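Local coordinates for single-stranded-DNA-specific exonuclease RecJ (Thermus thermophilus, PDB 2ZXR), which degrades single-stranded DNA exonucleolytically in the 5' to 3' direction, using divalent metal ions such as magnesium or manganese, and leaves single-stranded RNA without detectable cleavage, at residues A[75-80]-A[87-92]; A[82-87]-A[219-224]; A[210-215]-A[246-251]; A[281-286]-A[300-305]. All coordinates share one frame; numbering follows the deposited sequence.

Interaction 1 (A[75-80]-A[87-92]); sequences IRVHGD and TGTAIL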
loop_
_atom_site.group_PDB
_atom_site.type_symbol
_atom_site.label_atom_id
_atom_site.label_comp_id
_atom_site.label_asym_id
_atom_site.label_seq_id
_atom_site.Cartn_x
_atom_site.Cartn_y
_atom_site.Cartn_z
ATOM N N ILE A 75 4.243 -13.518 -37.283
ATOM C CA ILE A 75 4.537 -13.123 -35.898
ATOM C C ILE A 75 3.876 -14.047 -34.867
ATOM O O ILE A 75 2.678 -14.305 -34.929
ATOM C CB ILE A 75 4.012 -11.682 -35.638
ATOM C CG1 ILE A 75 4.653 -10.707 -36.625
ATOM C CG2 ILE A 75 4.331 -11.242 -34.225
ATOM C CD1 ILE A 75 4.001 -9.332 -36.632
ATOM N N ARG A 76 4.651 -14.549 -33.917
ATOM C CA ARG A 76 4.058 -15.405 -32.885
ATOM C C ARG A 76 4.256 -14.724 -31.534
ATOM O O ARG A 76 5.360 -14.258 -31.214
ATOM C CB ARG A 76 4.700 -16.792 -32.893
ATOM C CG ARG A 76 4.160 -17.718 -31.822
ATOM C CD ARG A 76 4.832 -19.093 -31.861
ATOM N NE ARG A 76 4.070 -20.073 -32.633
ATOM C CZ ARG A 76 4.414 -21.356 -32.761
ATOM N NH1 ARG A 76 5.521 -21.811 -32.169
ATOM N NH2 ARG A 76 3.641 -22.190 -33.464
ATOM N N VAL A 77 3.187 -14.660 -30.743
ATOM C CA VAL A 77 3.258 -13.982 -29.451
ATOM C C VAL A 77 3.131 -14.936 -28.268
ATOM O O VAL A 77 2.207 -15.738 -28.201
ATOM C CB VAL A 77 2.154 -12.884 -29.340
ATOM C CG1 VAL A 77 2.314 -12.099 -28.032
ATOM C CG2 VAL A 77 2.239 -11.943 -30.534
ATOM N N HIS A 78 4.059 -14.838 -27.323
ATOM C CA HIS A 78 4.013 -15.722 -26.156
ATOM C C HIS A 78 3.997 -14.994 -24.810
ATOM O O HIS A 78 4.775 -14.070 -24.598
ATOM C CB HIS A 78 5.198 -16.685 -26.188
ATOM C CG HIS A 78 5.117 -17.756 -25.148
ATOM N ND1 HIS A 78 3.948 -18.434 -24.873
ATOM C CD2 HIS A 78 6.052 -18.264 -24.309
ATOM C CE1 HIS A 78 4.165 -19.312 -23.908
ATOM N NE2 HIS A 78 5.434 -19.229 -23.549
ATOM N N GLY A 79 3.123 -15.436 -23.911
ATOM C CA GLY A 79 3.005 -14.853 -22.582
ATOM C C GLY A 79 1.698 -15.294 -21.933
ATOM O O GLY A 79 0.644 -14.687 -22.149
ATOM N N ASP A 80 1.744 -16.349 -21.122
ATOM C CA ASP A 80 0.516 -16.852 -20.507
ATOM C C ASP A 80 0.641 -17.271 -19.043
ATOM O O ASP A 80 -0.237 -17.940 -18.501
ATOM C CB ASP A 80 0.014 -18.038 -21.323
ATOM C CG ASP A 80 1.044 -19.160 -21.418
ATOM O OD1 ASP A 80 1.014 -19.893 -22.428
ATOM O OD2 ASP A 80 1.878 -19.318 -20.497
ATOM N N THR A 87 -2.629 -10.333 -20.595
ATOM C CA THR A 87 -3.178 -9.090 -21.104
ATOM C C THR A 87 -2.178 -8.501 -22.086
ATOM O O THR A 87 -2.569 -7.918 -23.099
ATOM C CB THR A 87 -3.524 -8.087 -19.971
ATOM O OG1 THR A 87 -2.385 -7.871 -19.138
ATOM C CG2 THR A 87 -4.693 -8.614 -19.141
ATOM N N GLY A 88 -0.891 -8.687 -21.799
ATOM C CA GLY A 88 0.145 -8.200 -22.680
ATOM C C GLY A 88 0.082 -8.920 -24.035
ATOM O O GLY A 88 0.226 -8.288 -25.081
ATOM N N THR A 89 -0.111 -10.235 -24.065
ATOM C CA THR A 89 -0.180 -10.850 -25.391
ATOM C C THR A 89 -1.502 -10.472 -26.096
ATOM O O THR A 89 -1.522 -10.287 -27.314
ATOM C CB THR A 89 0.103 -12.418 -25.406
ATOM O OG1 THR A 89 -1.108 -13.155 -25.485
ATOM C CG2 THR A 89 0.899 -12.857 -24.231
ATOM N N ALA A 90 -2.588 -10.282 -25.344
ATOM C CA ALA A 90 -3.829 -9.882 -25.986
ATOM C C ALA A 90 -3.608 -8.531 -26.664
ATOM O O ALA A 90 -4.113 -8.298 -27.751
ATOM C CB ALA A 90 -4.978 -9.802 -24.982
ATOM N N ILE A 91 -2.830 -7.655 -26.037
ATOM C CA ILE A 91 -2.570 -6.355 -26.616
ATOM C C ILE A 91 -1.810 -6.509 -27.927
ATOM O O ILE A 91 -2.200 -5.954 -28.942
ATOM C CB ILE A 91 -1.730 -5.448 -25.648
ATOM C CG1 ILE A 91 -2.616 -4.921 -24.520
ATOM C CG2 ILE A 91 -1.125 -4.245 -26.402
ATOM C CD1 ILE A 91 -1.779 -4.358 -23.355
ATOM N N LEU A 92 -0.712 -7.256 -27.903
ATOM C CA LEU A 92 0.064 -7.421 -29.112
ATOM C C LEU A 92 -0.677 -8.181 -30.190
ATOM O O LEU A 92 -0.597 -7.796 -31.356
ATOM C CB LEU A 92 1.405 -8.086 -28.787
ATOM C CG LEU A 92 2.257 -7.099 -27.970
ATOM C CD1 LEU A 92 3.380 -7.820 -27.298
ATOM C CD2 LEU A 92 2.793 -6.007 -28.873
#
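Strand 75-78 faces helix 87-92 mainly through V77 and T89; the two run almost antiparallel, with N-to-C directions 162° apart and axes 8.3 Å apart at closest approach. The backbones come nearest just beyond the strand, where the CA atoms of G79 and T89 are 5.8 Å apart. V77 points at the helix. With CG1 anti to the backbone N (chi1 -175°), this branch is the one laid on the helix. V77 CG1 meets T89 CB at 3.4 Å, tighter than two carbons usually pack. V77 and T89 lie alongside each other, pointing opposite ways. The same V77 methyl also touches L92 CB at 4.2 Å, about one turn further along. No hydrogen bond crosses the contact. T89 CG2 lies by the H78-G79 backbone, but its approach to G79 O is too close in the model, and the exact place of this methyl is doubtful. H78 points away from the helix, and its ND1 bonds to F106 O. Other helices enclose the contact: L285 touches T89, and A191 and L194 touch L92. The pair is the first half of a beta-alpha-beta crossover, strand 74-78, helix 83-98 and strand 102-105, in the parallel sheet of the DHH domain. D80, a manganese ligand, follows two residues after the strand ends.

Interaction 2 (A[82-87]-A[219-224]); sequences DADGLT and IADVAP. With MG (magnesium ion), chain B.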
loop_
_atom_site.group_PDB
_atom_site.type_symbol
_atom_site.label_atom_id
_atom_site.label_comp_id
_atom_site.label_asym_id
_atom_site.label_seq_id
_atom_site.Cartn_x
_atom_site.Cartn_y
_atom_site.Cartn_z
ATOM N N ASP A 82 0.493 -15.448 -16.235
ATOM C CA ASP A 82 -0.435 -14.784 -15.326
ATOM C C ASP A 82 -1.108 -13.639 -16.061
ATOM O O ASP A 82 -0.842 -13.436 -17.249
ATOM C CB ASP A 82 0.333 -14.270 -14.099
ATOM C CG ASP A 82 1.505 -13.361 -14.474
ATOM O OD1 ASP A 82 2.365 -13.096 -13.604
ATOM O OD2 ASP A 82 1.585 -12.905 -15.639
ATOM N N ALA A 83 -1.955 -12.890 -15.361
ATOM C CA ALA A 83 -2.706 -11.797 -15.970
ATOM C C ALA A 83 -1.853 -10.773 -16.726
ATOM O O ALA A 83 -2.264 -10.277 -17.773
ATOM C CB ALA A 83 -3.556 -11.084 -14.910
ATOM N N ASP A 84 -0.683 -10.461 -16.186
ATOM C CA ASP A 84 0.219 -9.510 -16.819
ATOM C C ASP A 84 0.669 -10.051 -18.196
ATOM O O ASP A 84 0.644 -9.329 -19.188
ATOM C CB ASP A 84 1.435 -9.255 -15.903
ATOM C CG ASP A 84 2.267 -8.051 -16.345
ATOM O OD1 ASP A 84 1.696 -7.098 -16.921
ATOM O OD2 ASP A 84 3.495 -8.042 -16.089
ATOM N N GLY A 85 1.097 -11.311 -18.253
ATOM C CA GLY A 85 1.507 -11.884 -19.527
ATOM C C GLY A 85 0.327 -12.055 -20.494
ATOM O O GLY A 85 0.447 -11.795 -21.701
ATOM N N LEU A 86 -0.819 -12.489 -19.981
ATOM C CA LEU A 86 -1.981 -12.682 -20.837
ATOM C C LEU A 86 -2.562 -11.391 -21.410
ATOM O O LEU A 86 -2.956 -11.355 -22.596
ATOM C CB LEU A 86 -3.071 -13.454 -20.100
ATOM C CG LEU A 86 -2.740 -14.914 -19.788
ATOM C CD1 LEU A 86 -3.782 -15.497 -18.848
ATOM C CD2 LEU A 86 -2.715 -15.714 -21.079
ATOM N N THR A 87 -2.629 -10.333 -20.595
ATOM C CA THR A 87 -3.178 -9.090 -21.104
ATOM C C THR A 87 -2.178 -8.501 -22.086
ATOM O O THR A 87 -2.569 -7.918 -23.099
ATOM C CB THR A 87 -3.524 -8.087 -19.971
ATOM O OG1 THR A 87 -2.385 -7.871 -19.138
ATOM C CG2 THR A 87 -4.693 -8.614 -19.141
ATOM N N ILE A 219 -1.873 -3.746 -12.632
ATOM C CA ILE A 219 -2.395 -3.966 -11.291
ATOM C C ILE A 219 -2.100 -5.414 -10.842
ATOM O O ILE A 219 -1.602 -5.653 -9.743
ATOM C CB ILE A 219 -3.921 -3.661 -11.259
ATOM C CG1 ILE A 219 -4.146 -2.146 -11.460
ATOM C CG2 ILE A 219 -4.515 -4.142 -9.953
ATOM C CD1 ILE A 219 -5.644 -1.730 -11.668
ATOM N N ALA A 220 -2.363 -6.372 -11.723
ATOM C CA ALA A 220 -2.123 -7.786 -11.416
ATOM C C ALA A 220 -0.653 -8.073 -11.094
ATOM O O ALA A 220 -0.350 -8.939 -10.274
ATOM C CB ALA A 220 -2.577 -8.664 -12.605
ATOM N N ASP A 221 0.259 -7.374 -11.753
ATOM C CA ASP A 221 1.689 -7.562 -11.537
ATOM C C ASP A 221 2.144 -7.008 -10.190
ATOM O O ASP A 221 3.263 -7.290 -9.756
ATOM C CB ASP A 221 2.488 -6.853 -12.643
ATOM C CG ASP A 221 4.013 -6.948 -12.435
ATOM O OD1 ASP A 221 4.664 -5.925 -12.123
ATOM O OD2 ASP A 221 4.564 -8.047 -12.575
ATOM N N VAL A 222 1.284 -6.195 -9.564
ATOM C CA VAL A 222 1.571 -5.555 -8.286
ATOM C C VAL A 222 2.770 -4.628 -8.395
ATOM O O VAL A 222 3.610 -4.574 -7.514
ATOM C CB VAL A 222 1.819 -6.578 -7.155
ATOM C CG1 VAL A 222 1.848 -5.852 -5.784
ATOM C CG2 VAL A 222 0.702 -7.644 -7.163
ATOM N N ALA A 223 2.835 -3.892 -9.498
ATOM C CA ALA A 223 3.897 -2.945 -9.718
ATOM C C ALA A 223 3.480 -1.635 -9.030
ATOM O O ALA A 223 2.296 -1.406 -8.756
ATOM C CB ALA A 223 4.094 -2.723 -11.201
ATOM N N PRO A 224 4.457 -0.779 -8.723
ATOM C CA PRO A 224 4.229 0.505 -8.065
ATOM C C PRO A 224 3.363 1.421 -8.934
ATOM O O PRO A 224 3.689 1.705 -10.105
ATOM C CB PRO A 224 5.644 1.066 -7.880
ATOM C CG PRO A 224 6.508 -0.164 -7.798
ATOM C CD PRO A 224 5.899 -1.049 -8.873
HETATM MG MG MG B . 4.907 -9.155 -14.646
HETATM O O HOH W 1 3.319 -10.496 -13.558
#
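A83 sets its CB against the CB of A220 at 3.5 Å, a tight methyl-to-methyl contact. It brings the first turn of helix 83-98 up to the C-terminal part of helix 211-220. Next to it, D84 and D221 converge on the magnesium ion. Both carboxylates use OD2. D84 OD2 lies 2.3 Å from the magnesium, and D221 OD2 lies 2.4 Å from it. In D84 a chi1 of -167° turns CG away from the backbone N, and the carboxylate extends to the metal. The two carboxylate planes are 38° apart. D84 OD2 and D221 OD2 are 3.7 Å from each other, bridged by the metal. D84 has further partners: its OD1 bonds to T186 OG1 and A188 N, and its OD2 to G187 N. D82 is the N-cap of the helix. Its OD2 accepts from G85 N at 3.1 Å in a nearly straight bond, 169° at the hydrogen. D82 OD1 accepts from water 1 at 2.8 Å, and this water is itself a magnesium ligand. D82 thus reaches the metal in the second shell. T87 N and T87 OG1 both donate to A83 O, one from each side of the carbonyl plane. V222 closes the other helix with positive phi in a Schellman motif, just after D221. D136, H160 and H161 also bind the magnesium. With D84 and D221 they form the metal centre of a DHH-family nuclease, where D82 and D84 belong to the experimentally established manganese sites.

Interaction 3 (A[210-215]-A[246-251]); sequences YADLAA and VGLRLL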
loop_
_atom_site.group_PDB
_atom_site.type_symbol
_atom_site.label_atom_id
_atom_site.label_comp_id
_atom_site.label_asym_id
_atom_site.label_seq_id
_atom_site.Cartn_x
_atom_site.Cartn_y
_atom_site.Cartn_z
ATOM N N TYR A 210 -6.364 0.207 -25.780
ATOM C CA TYR A 210 -5.674 -0.978 -25.231
ATOM C C TYR A 210 -5.198 -0.721 -23.805
ATOM O O TYR A 210 -4.566 -1.587 -23.167
ATOM C CB TYR A 210 -4.457 -1.324 -26.099
ATOM C CG TYR A 210 -4.826 -1.842 -27.460
ATOM C CD1 TYR A 210 -5.023 -3.195 -27.660
ATOM C CD2 TYR A 210 -5.007 -0.965 -28.550
ATOM C CE1 TYR A 210 -5.389 -3.695 -28.904
ATOM C CE2 TYR A 210 -5.377 -1.452 -29.806
ATOM C CZ TYR A 210 -5.566 -2.824 -29.974
ATOM O OH TYR A 210 -5.942 -3.355 -31.184
ATOM N N ALA A 211 -5.494 0.470 -23.291
ATOM C CA ALA A 211 -5.032 0.803 -21.955
ATOM C C ALA A 211 -5.778 0.048 -20.841
ATOM O O ALA A 211 -5.231 -0.102 -19.758
ATOM C CB ALA A 211 -5.111 2.301 -21.735
ATOM N N ASP A 212 -7.016 -0.402 -21.086
ATOM C CA ASP A 212 -7.742 -1.159 -20.053
ATOM C C ASP A 212 -7.036 -2.504 -19.860
ATOM O O ASP A 212 -6.780 -2.917 -18.712
ATOM C CB ASP A 212 -9.237 -1.356 -20.388
ATOM C CG ASP A 212 -9.498 -1.770 -21.837
ATOM O OD1 ASP A 212 -10.707 -1.805 -22.226
ATOM O OD2 ASP A 212 -8.521 -2.058 -22.579
ATOM N N LEU A 213 -6.692 -3.172 -20.962
ATOM C CA LEU A 213 -5.955 -4.438 -20.862
ATOM C C LEU A 213 -4.623 -4.203 -20.148
ATOM O O LEU A 213 -4.230 -4.977 -19.290
ATOM C CB LEU A 213 -5.619 -5.009 -22.255
ATOM C CG LEU A 213 -6.780 -5.501 -23.114
ATOM C CD1 LEU A 213 -6.306 -5.815 -24.543
ATOM C CD2 LEU A 213 -7.375 -6.748 -22.437
ATOM N N ALA A 214 -3.926 -3.137 -20.537
ATOM C CA ALA A 214 -2.618 -2.817 -19.964
ATOM C C ALA A 214 -2.695 -2.509 -18.459
ATOM O O ALA A 214 -1.804 -2.896 -17.696
ATOM C CB ALA A 214 -1.980 -1.611 -20.730
ATOM N N ALA A 215 -3.745 -1.793 -18.057
ATOM C CA ALA A 215 -3.973 -1.450 -16.642
ATOM C C ALA A 215 -4.235 -2.718 -15.816
ATOM O O ALA A 215 -3.729 -2.859 -14.696
ATOM C CB ALA A 215 -5.182 -0.481 -16.503
ATOM N N VAL A 246 -15.050 -7.033 -25.517
ATOM C CA VAL A 246 -16.249 -7.517 -24.836
ATOM C C VAL A 246 -16.016 -8.484 -23.686
ATOM O O VAL A 246 -16.747 -8.456 -22.713
ATOM C CB VAL A 246 -17.288 -8.127 -25.856
ATOM C CG1 VAL A 246 -16.828 -9.508 -26.388
ATOM C CG2 VAL A 246 -18.646 -8.243 -25.170
ATOM N N GLY A 247 -14.985 -9.318 -23.779
ATOM C CA GLY A 247 -14.681 -10.259 -22.708
ATOM C C GLY A 247 -14.246 -9.578 -21.411
ATOM O O GLY A 247 -14.603 -10.018 -20.307
ATOM N N LEU A 248 -13.478 -8.500 -21.540
ATOM C CA LEU A 248 -13.018 -7.779 -20.368
ATOM C C LEU A 248 -14.207 -7.026 -19.758
ATOM O O LEU A 248 -14.410 -7.021 -18.548
ATOM C CB LEU A 248 -11.916 -6.794 -20.754
ATOM C CG LEU A 248 -11.412 -5.948 -19.578
ATOM C CD1 LEU A 248 -10.880 -6.872 -18.464
ATOM C CD2 LEU A 248 -10.307 -4.996 -20.069
ATOM N N ARG A 249 -14.998 -6.380 -20.600
ATOM C CA ARG A 249 -16.147 -5.661 -20.076
ATOM C C ARG A 249 -17.066 -6.632 -19.303
ATOM O O ARG A 249 -17.488 -6.352 -18.195
ATOM C CB ARG A 249 -16.918 -4.992 -21.224
ATOM C CG ARG A 249 -18.224 -4.402 -20.780
ATOM C CD ARG A 249 -18.936 -3.683 -21.903
ATOM N NE ARG A 249 -20.324 -3.430 -21.526
ATOM C CZ ARG A 249 -21.209 -2.804 -22.293
ATOM N NH1 ARG A 249 -20.851 -2.354 -23.496
ATOM N NH2 ARG A 249 -22.452 -2.635 -21.853
ATOM N N LEU A 250 -17.347 -7.786 -19.888
ATOM C CA LEU A 250 -18.204 -8.785 -19.253
ATOM C C LEU A 250 -17.569 -9.361 -17.970
ATOM O O LEU A 250 -18.262 -9.608 -16.987
ATOM C CB LEU A 250 -18.512 -9.905 -20.270
ATOM C CG LEU A 250 -19.960 -10.245 -20.706
ATOM C CD1 LEU A 250 -20.817 -8.989 -20.915
ATOM C CD2 LEU A 250 -19.908 -11.103 -22.005
ATOM N N LEU A 251 -16.259 -9.587 -17.959
ATOM C CA LEU A 251 -15.668 -10.116 -16.731
ATOM C C LEU A 251 -15.830 -9.042 -15.647
ATOM O O LEU A 251 -16.215 -9.346 -14.512
ATOM C CB LEU A 251 -14.190 -10.446 -16.927
ATOM C CG LEU A 251 -13.404 -10.944 -15.711
ATOM C CD1 LEU A 251 -14.121 -12.139 -15.034
ATOM C CD2 LEU A 251 -12.009 -11.370 -16.199
#
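L248 gives the largest surface to this contact, and one methyl does the work. Its CD2 lies over a face of the D212 carboxylate, almost directly above CG, at 3.8 Å from D212 CG. The methyl stays close to D212 CB as well. A trans chi1 (178°) stretches the L248 side chain out from its own helix toward the other. L213 and L248 run at an angle to each other, and their CD2 methyls are 4.2 Å apart. L213 N is 4.1 Å from the same L248 CD2 methyl. The CA atoms of L213 and L248 are 7.8 Å apart. The contact joins the first turns of two helices, 211-220 and 246-254, in the helical region beside the parallel sheet of the DHH domain. I240 touches both D212 and L248, and W245 and I91 lie against L213. D212 is buried, yet its oxygens have partners. OD1 bonds to S243 OG, in the loop just before helix 246-254. D212 OD2 accepts from L213 N at 2.7 Å, with a bent N-H angle of 133°; the donor comes from the anti side, 32° out of the carboxylate plane. This bond stays within the helix, between neighbouring residues. W245 NE1 adds a weak bond to OD2.

Interaction 4 (A[281-286]-A[300-305]); sequences AEKALR and VGELHR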
loop_
_atom_site.group_PDB
_atom_site.type_symbol
_atom_site.label_atom_id
_atom_site.label_comp_id
_atom_site.label_asym_id
_atom_site.label_seq_id
_atom_site.Cartn_x
_atom_site.Cartn_y
_atom_site.Cartn_z
ATOM N N ALA A 281 -4.932 -21.625 -19.235
ATOM C CA ALA A 281 -4.580 -20.265 -19.671
ATOM C C ALA A 281 -5.226 -19.871 -21.022
ATOM O O ALA A 281 -5.573 -18.710 -21.220
ATOM C CB ALA A 281 -3.049 -20.106 -19.736
ATOM N N GLU A 282 -5.402 -20.833 -21.932
ATOM C CA GLU A 282 -6.036 -20.560 -23.230
ATOM C C GLU A 282 -7.411 -19.971 -22.998
ATOM O O GLU A 282 -7.837 -19.088 -23.711
ATOM C CB GLU A 282 -6.241 -21.840 -24.068
ATOM C CG GLU A 282 -5.295 -22.963 -23.768
ATOM C CD GLU A 282 -5.625 -23.702 -22.458
ATOM O OE1 GLU A 282 -4.661 -24.004 -21.706
ATOM O OE2 GLU A 282 -6.831 -23.993 -22.193
ATOM N N LYS A 283 -8.123 -20.495 -22.012
ATOM C CA LYS A 283 -9.460 -20.011 -21.700
ATOM C C LYS A 283 -9.445 -18.519 -21.404
ATOM O O LYS A 283 -10.290 -17.755 -21.913
ATOM C CB LYS A 283 -10.014 -20.740 -20.478
ATOM C CG LYS A 283 -11.057 -21.815 -20.757
ATOM C CD LYS A 283 -10.566 -22.848 -21.702
ATOM C CE LYS A 283 -11.606 -23.960 -21.857
ATOM N NZ LYS A 283 -11.967 -24.569 -20.544
ATOM N N ALA A 284 -8.505 -18.105 -20.556
ATOM C CA ALA A 284 -8.421 -16.684 -20.199
ATOM C C ALA A 284 -7.998 -15.875 -21.422
ATOM O O ALA A 284 -8.611 -14.849 -21.732
ATOM C CB ALA A 284 -7.425 -16.464 -19.039
ATOM N N LEU A 285 -6.960 -16.340 -22.119
ATOM C CA LEU A 285 -6.502 -15.614 -23.286
ATOM C C LEU A 285 -7.652 -15.447 -24.277
ATOM O O LEU A 285 -7.899 -14.345 -24.764
ATOM C CB LEU A 285 -5.322 -16.319 -23.965
ATOM C CG LEU A 285 -4.778 -15.608 -25.219
ATOM C CD1 LEU A 285 -4.335 -14.189 -24.879
ATOM C CD2 LEU A 285 -3.597 -16.394 -25.790
ATOM N N ARG A 286 -8.375 -16.527 -24.552
ATOM C CA ARG A 286 -9.484 -16.438 -25.506
ATOM C C ARG A 286 -10.543 -15.424 -25.043
ATOM O O ARG A 286 -11.122 -14.705 -25.854
ATOM C CB ARG A 286 -10.114 -17.836 -25.717
ATOM C CG ARG A 286 -11.269 -17.915 -26.720
ATOM C CD ARG A 286 -10.859 -17.448 -28.145
ATOM N NE ARG A 286 -12.043 -17.328 -29.001
ATOM C CZ ARG A 286 -12.112 -16.673 -30.164
ATOM N NH1 ARG A 286 -11.053 -16.051 -30.677
ATOM N NH2 ARG A 286 -13.275 -16.605 -30.799
ATOM N N VAL A 300 -16.518 -16.386 -19.317
ATOM C CA VAL A 300 -16.552 -15.750 -18.008
ATOM C C VAL A 300 -17.080 -16.821 -17.032
ATOM O O VAL A 300 -16.548 -16.999 -15.939
ATOM C CB VAL A 300 -17.459 -14.477 -18.023
ATOM C CG1 VAL A 300 -17.799 -14.041 -16.594
ATOM C CG2 VAL A 300 -16.703 -13.321 -18.744
ATOM N N GLY A 301 -18.108 -17.556 -17.444
ATOM C CA GLY A 301 -18.628 -18.617 -16.589
ATOM C C GLY A 301 -17.517 -19.612 -16.272
ATOM O O GLY A 301 -17.349 -20.065 -15.134
ATOM N N GLU A 302 -16.735 -19.953 -17.288
ATOM C CA GLU A 302 -15.622 -20.881 -17.099
ATOM C C GLU A 302 -14.567 -20.313 -16.105
ATOM O O GLU A 302 -14.102 -21.015 -15.211
ATOM C CB GLU A 302 -14.967 -21.168 -18.453
ATOM C CG GLU A 302 -14.144 -22.416 -18.505
ATOM C CD GLU A 302 -14.992 -23.642 -18.812
ATOM O OE1 GLU A 302 -15.968 -23.907 -18.068
ATOM O OE2 GLU A 302 -14.687 -24.338 -19.807
ATOM N N LEU A 303 -14.170 -19.057 -16.269
ATOM C CA LEU A 303 -13.188 -18.490 -15.338
ATOM C C LEU A 303 -13.773 -18.511 -13.917
ATOM O O LEU A 303 -13.038 -18.734 -12.958
ATOM C CB LEU A 303 -12.797 -17.048 -15.688
ATOM C CG LEU A 303 -12.064 -16.653 -16.976
ATOM C CD1 LEU A 303 -11.238 -15.403 -16.696
ATOM C CD2 LEU A 303 -11.157 -17.781 -17.479
ATOM N N HIS A 304 -15.076 -18.273 -13.775
ATOM C CA HIS A 304 -15.677 -18.310 -12.432
ATOM C C HIS A 304 -15.520 -19.695 -11.811
ATOM O O HIS A 304 -15.245 -19.819 -10.613
ATOM C CB HIS A 304 -17.156 -17.952 -12.478
ATOM C CG HIS A 304 -17.408 -16.497 -12.716
ATOM N ND1 HIS A 304 -18.624 -16.006 -13.155
ATOM C CD2 HIS A 304 -16.610 -15.419 -12.533
ATOM C CE1 HIS A 304 -18.561 -14.686 -13.218
ATOM N NE2 HIS A 304 -17.349 -14.306 -12.843
ATOM N N ARG A 305 -15.668 -20.731 -12.639
ATOM C CA ARG A 305 -15.537 -22.088 -12.166
ATOM C C ARG A 305 -14.097 -22.409 -11.792
ATOM O O ARG A 305 -13.837 -23.044 -10.775
ATOM C CB ARG A 305 -16.014 -23.076 -13.226
ATOM C CG ARG A 305 -16.247 -24.454 -12.631
ATOM C CD ARG A 305 -16.074 -25.557 -13.653
ATOM N NE ARG A 305 -14.699 -25.615 -14.133
ATOM C CZ ARG A 305 -14.373 -25.617 -15.415
ATOM N NH1 ARG A 305 -15.339 -25.569 -16.322
ATOM N NH2 ARG A 305 -13.096 -25.663 -15.787
#
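K283 starts toward the neighbouring helix with CB, which lies 4.4 Å from L303 CD2. Its CG then meets E302 CG at 3.9 Å. The chain bends at chi2 and again at chi4, and these bends carry the amine over to the glutamate. K283 CE passes E302 OE2 at 3.7 Å. At the tip, K283 NZ donates to E302 OE2 at 2.8 Å in a salt bridge. The amine comes to OE2 on the anti side, 28° out of the carboxylate plane. NZ has a second acid partner, E280 OE2. The other oxygen of the glutamate is taken too: E302 OE1 pairs with R305 NH1 within its own helix, in a salt bridge that is very short in the model, 2.5 Å, so its exact length is doubtful. Two cations thus share one carboxylate, which probably offsets their like charges. The rest of the contact is apolar. L303 CD2 reaches A284 CA at 4.0 Å and also touches A284 CB. A275 of helix 261-277 packs on both A284 and L303, and L251 of helix 246-254 also meets L303. The helix segments run roughly antiparallel, with a crossing angle of -141° and axes 9.8 Å apart. The arrangement is a helical hairpin made by helix 281-289 and the start of helix 293-321, with an apolar seam and a salt-bridge network of K283, E302 and R305 along its edge.

How the interactions relate
From the N terminus, interaction 1 closes the shortest loop, folding helix 83-98 back against strand 74-78. Interaction 2 starts on the same helix, shares T87 with interaction 1 and crosses it along the chain. It spans 131 residues to bring the D221 region to the metal. Interaction 3 opens inside that span and ends beyond it, so it crosses interaction 2; it ties helix 211-220 to helix 246-254. Interaction 4 follows in series and closes a short loop between helices 281-289 and 293-321. L86 packs on A284, T89 on L285, and L251 on L303, so the last hairpin covers both helix 83-98 and helix 246-254.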